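Local coordinates for conserved hypothetical protein (Streptococcus pneumoniae, PDB 2GK4), which is of unknown function but probably binds a nucleotide and takes part in pantothenate metabolism leading to coenzyme A, at residues Ser146-Lys149 / Thr154-Leu157; Leu7-Gly12 / Ile76-Arg81. All blocks are in the same frame, centred on the assembly; numbering follows the deposited sequence. Where two conformers were deposited one is given.

Contact 1: residues Ser146-Lys149 / Thr154-Leu157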
# COMPACT_ATOMS: atom_id res chain seq x y z
N SER A 146 18.00 12.88 11.22
CA SER A 146 18.76 13.74 12.15
C SER A 146 19.85 12.98 12.92
O SER A 146 20.70 13.61 13.57
CB SER A 146 17.81 14.46 13.11
OG SER A 146 17.22 13.56 14.02
N LEU A 147 19.84 11.64 12.84
CA LEU A 147 20.90 10.80 13.44
C LEU A 147 22.06 10.52 12.50
O LEU A 147 23.11 10.04 12.93
CB LEU A 147 20.34 9.45 13.91
CG LEU A 147 19.24 9.56 14.97
CD1 LEU A 147 18.75 8.20 15.38
CD2 LEU A 147 19.81 10.30 16.17
N VAL A 148 21.87 10.79 11.21
CA VAL A 148 22.86 10.39 10.23
C VAL A 148 24.25 10.94 10.54
O VAL A 148 25.24 10.20 10.53
CB VAL A 148 22.42 10.77 8.79
CG1 VAL A 148 23.62 10.75 7.84
CG2 VAL A 148 21.32 9.82 8.33
N LYS A 149 24.30 12.24 10.80
CA LYS A 149 25.56 12.93 11.06
C LYS A 149 26.15 12.64 12.44
O LYS A 149 27.23 13.13 12.77
CB LYS A 149 25.39 14.44 10.86
CG LYS A 149 25.31 14.85 9.41
CD LYS A 149 26.64 14.71 8.66
CE LYS A 149 27.34 16.05 8.46
NZ LYS A 149 28.54 15.94 7.58
N THR A 154 31.31 12.59 9.06
CA THR A 154 31.92 13.10 7.84
C THR A 154 31.14 12.76 6.56
O THR A 154 31.55 13.14 5.47
CB THR A 154 33.36 12.60 7.64
OG1 THR A 154 33.37 11.17 7.65
CG2 THR A 154 34.32 13.13 8.74
N ILE A 155 30.04 12.05 6.68
CA ILE A 155 29.24 11.73 5.48
C ILE A 155 28.65 13.01 4.86
O ILE A 155 28.32 13.97 5.57
CB ILE A 155 28.14 10.67 5.78
CG1 ILE A 155 27.71 9.97 4.48
CG2 ILE A 155 26.96 11.29 6.57
CD1 ILE A 155 26.68 8.86 4.69
N HIS A 156 28.56 13.06 3.53
CA HIS A 156 27.88 14.18 2.88
C HIS A 156 26.39 13.84 2.79
O HIS A 156 26.03 12.88 2.12
CB HIS A 156 28.49 14.40 1.49
CG HIS A 156 29.93 14.79 1.55
ND1 HIS A 156 30.35 15.96 2.14
CD2 HIS A 156 31.06 14.16 1.13
CE1 HIS A 156 31.67 16.04 2.07
NE2 HIS A 156 32.12 14.96 1.46
N LEU A 157 25.56 14.60 3.52
CA LEU A 157 24.14 14.29 3.62
C LEU A 157 23.32 15.17 2.69
O LEU A 157 23.29 16.40 2.82
CB LEU A 157 23.64 14.48 5.04
CG LEU A 157 22.15 14.40 5.33
CD1 LEU A 157 21.56 13.07 4.81
CD2 LEU A 157 21.97 14.54 6.88
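T154 meets the helix through its backbone: its carbonyl carbon lies 4.2 Å from NZ of K149, while its side chain is directed away and OG1 bonds to the amide oxygen of N152. One residue further on, the carbonyl of I155 receives the lysine. NZ of K149 donates to O of I155 at 2.8 Å, with a C=O...N angle of 158° and the nitrogen tilted 16° from the carbonyl plane. Bends at chi2 and chi3 (-103°) steer the lysine chain so that its amine reaches this carbonyl, and CD of K149 passes 4.0 Å from CG2 of I155. That same methyl group touches CG1 of V148 at 3.6 Å, the two branched side chains crossing at about a right angle. NZ also donates to the carbonyl oxygen of P153, and the carboxylate of D185 forms a long, weak ion pair with it. H156 turns to the other side and stacks on the ring of Y230. L157 then points back to the helix, its CD2 lying 4.2 Å from both CG1 of V148 and CG of K149. The contact is thus the tight return from helix 145-151 into strand 156-163, an alpha-to-beta connection of a Rossmann-like domain, with V148, I155 and L157 all resting on L88 of the neighbouring strand 87-90.

Contact 2: residues Leu7-Gly12 / Ile76-Arg81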
# COMPACT_ATOMS: atom_id res chain seq x y z
N LEU A 7 25.26 5.96 -0.76
CA LEU A 7 24.06 5.34 -0.25
C LEU A 7 22.87 6.18 -0.71
O LEU A 7 22.87 7.40 -0.60
CB LEU A 7 24.13 5.31 1.30
CG LEU A 7 23.04 4.59 2.11
CD1 LEU A 7 22.97 3.09 1.78
CD2 LEU A 7 23.36 4.82 3.59
N VAL A 8 21.87 5.51 -1.28
CA VAL A 8 20.72 6.21 -1.81
C VAL A 8 19.48 5.58 -1.23
O VAL A 8 19.41 4.34 -1.06
CB VAL A 8 20.68 6.16 -3.40
CG1 VAL A 8 19.43 6.86 -3.92
CG2 VAL A 8 21.98 6.73 -4.04
N THR A 9 18.48 6.41 -0.89
CA THR A 9 17.18 5.85 -0.55
C THR A 9 16.13 6.32 -1.54
O THR A 9 16.20 7.46 -2.07
CB THR A 9 16.69 6.20 0.90
OG1 THR A 9 16.32 7.59 0.96
CG2 THR A 9 17.80 5.92 1.98
N SER A 10 15.17 5.46 -1.82
CA SER A 10 14.04 5.87 -2.63
C SER A 10 12.76 5.11 -2.29
O SER A 10 12.79 4.07 -1.63
CB SER A 10 14.36 5.66 -4.13
OG SER A 10 14.23 4.28 -4.45
N GLY A 11 11.64 5.63 -2.77
CA GLY A 11 10.38 4.92 -2.59
C GLY A 11 9.63 5.51 -1.40
O GLY A 11 9.67 6.71 -1.18
N GLY A 12 8.91 4.67 -0.68
CA GLY A 12 8.12 5.17 0.47
C GLY A 12 7.83 4.02 1.41
O GLY A 12 7.54 2.88 0.98
N ILE A 76 17.04 0.81 11.06
CA ILE A 76 18.04 -0.24 11.19
C ILE A 76 19.06 -0.22 10.03
O ILE A 76 20.27 -0.35 10.25
CB ILE A 76 17.32 -1.60 11.31
CG1 ILE A 76 16.56 -1.64 12.64
CG2 ILE A 76 18.30 -2.79 11.10
CD1 ILE A 76 15.51 -2.76 12.65
N GLU A 77 18.58 -0.05 8.80
CA GLU A 77 19.50 0.01 7.64
C GLU A 77 20.45 1.17 7.71
O GLU A 77 21.66 1.04 7.40
CB GLU A 77 18.73 0.09 6.31
CG GLU A 77 18.00 -1.18 5.96
CD GLU A 77 18.89 -2.40 5.78
OE1 GLU A 77 18.44 -3.50 6.17
OE2 GLU A 77 20.02 -2.28 5.24
N MSE A 78 19.94 2.33 8.12
CA MSE A 78 20.78 3.54 8.17
C MSE A 78 21.82 3.39 9.26
O MSE A 78 23.00 3.73 9.08
CB MSE A 78 19.93 4.77 8.50
CG MSE A 78 18.98 5.20 7.40
SE MSE A 78 19.83 5.75 5.72
CE MSE A 78 19.69 4.08 4.88
N GLN A 79 21.38 2.91 10.42
CA GLN A 79 22.30 2.75 11.54
C GLN A 79 23.42 1.76 11.19
O GLN A 79 24.58 1.96 11.58
CB GLN A 79 21.47 2.32 12.75
CG GLN A 79 22.13 1.53 13.77
CD GLN A 79 21.09 1.10 14.77
OE1 GLN A 79 20.44 0.04 14.62
NE2 GLN A 79 20.86 1.96 15.77
N GLU A 80 23.06 0.70 10.47
CA GLU A 80 24.01 -0.31 10.03
C GLU A 80 24.94 0.17 8.91
O GLU A 80 26.12 -0.18 8.90
CB GLU A 80 23.28 -1.60 9.61
CG GLU A 80 23.20 -2.65 10.72
CD GLU A 80 22.09 -3.71 10.54
OE1 GLU A 80 21.61 -3.95 9.41
OE2 GLU A 80 21.71 -4.33 11.56
N ARG A 81 24.42 0.95 7.95
CA ARG A 81 25.19 1.30 6.73
C ARG A 81 25.88 2.65 6.67
O ARG A 81 26.87 2.79 5.95
CB ARG A 81 24.34 1.13 5.47
CG ARG A 81 23.87 -0.30 5.29
CD ARG A 81 23.13 -0.45 3.99
NE ARG A 81 22.28 -1.63 4.06
CZ ARG A 81 22.59 -2.80 3.52
NH1 ARG A 81 21.76 -3.83 3.64
NH2 ARG A 81 23.73 -2.95 2.86
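With CG anti to the backbone N (chi1 -175°), L7 reaches from strand 5-9 toward helix 71-81, and selenomethionine M78, bent at chi2 and again at chi3, curls its terminal methyl group back to meet it. The arrangement exemplifies the Rossmann-like alpha/beta sandwich, in which the helix of a beta-alpha-beta crossover lies over strand 5-9, the first in sequence and an inner strand of the sheet. Here the helix connects edge strand 63-67 to strand 87-90; its residues 76-81 run antiparallel to residues 7-9 of the strand, at 172°, their axes 11.2 Å apart at the closest.

The methyl group CE of M78 bridges two strand residues. It lies 4.0 Å from CD2 of L7 and 3.9 Å from CG2 of T9, approaching both side chains at a slant. T9 thereby gives its methyl group to the helix, while its hydroxyl oxygen OG1 bonds to the backbone nitrogen of M92. The other leucine branch, CD1 of L7, meets CD of R81 at 4.2 Å, the two side chains crossing nearly perpendicularly. Beyond T9 the chain passes through S10 into a loop with two glycines, G11 and G12, consistent with the nucleotide-binding loop that follows the first strand in Rossmann-type domains.

R81 adds its aliphatic part to this apolar layer and keeps its charge on the helix. R66 brings a like charge near, which the carboxylate of E77 probably offsets. In a salt bridge within the helix, R81 turns its NE/NH1 side to E77, and both nitrogens donate to the one oxygen OE2, NE at 2.6 Å and NH1 at 2.8 Å; OE2 lies only 3° out of the guanidinium plane.

Together the two contacts illustrate how one central sheet is covered by helices. Both are largely buried, but contact 2 lies nearer the middle of the chain, its centre about 9 Å from the chain's centre against 15 Å for contact 1. Their centres are 12 Å apart and they do not touch, yet L88 of strand 87-90 is packed on by side chains of both. Contact 1 joins a helix to the strand directly after it and mixes apolar packing with a lysine-to-carbonyl bond just before the strand begins. Contact 2, between elements distant in sequence, is wholly apolar across the interface, its salt bridge confined to the helix. W151 of helix 145-151 also touches M78, linking the two helices.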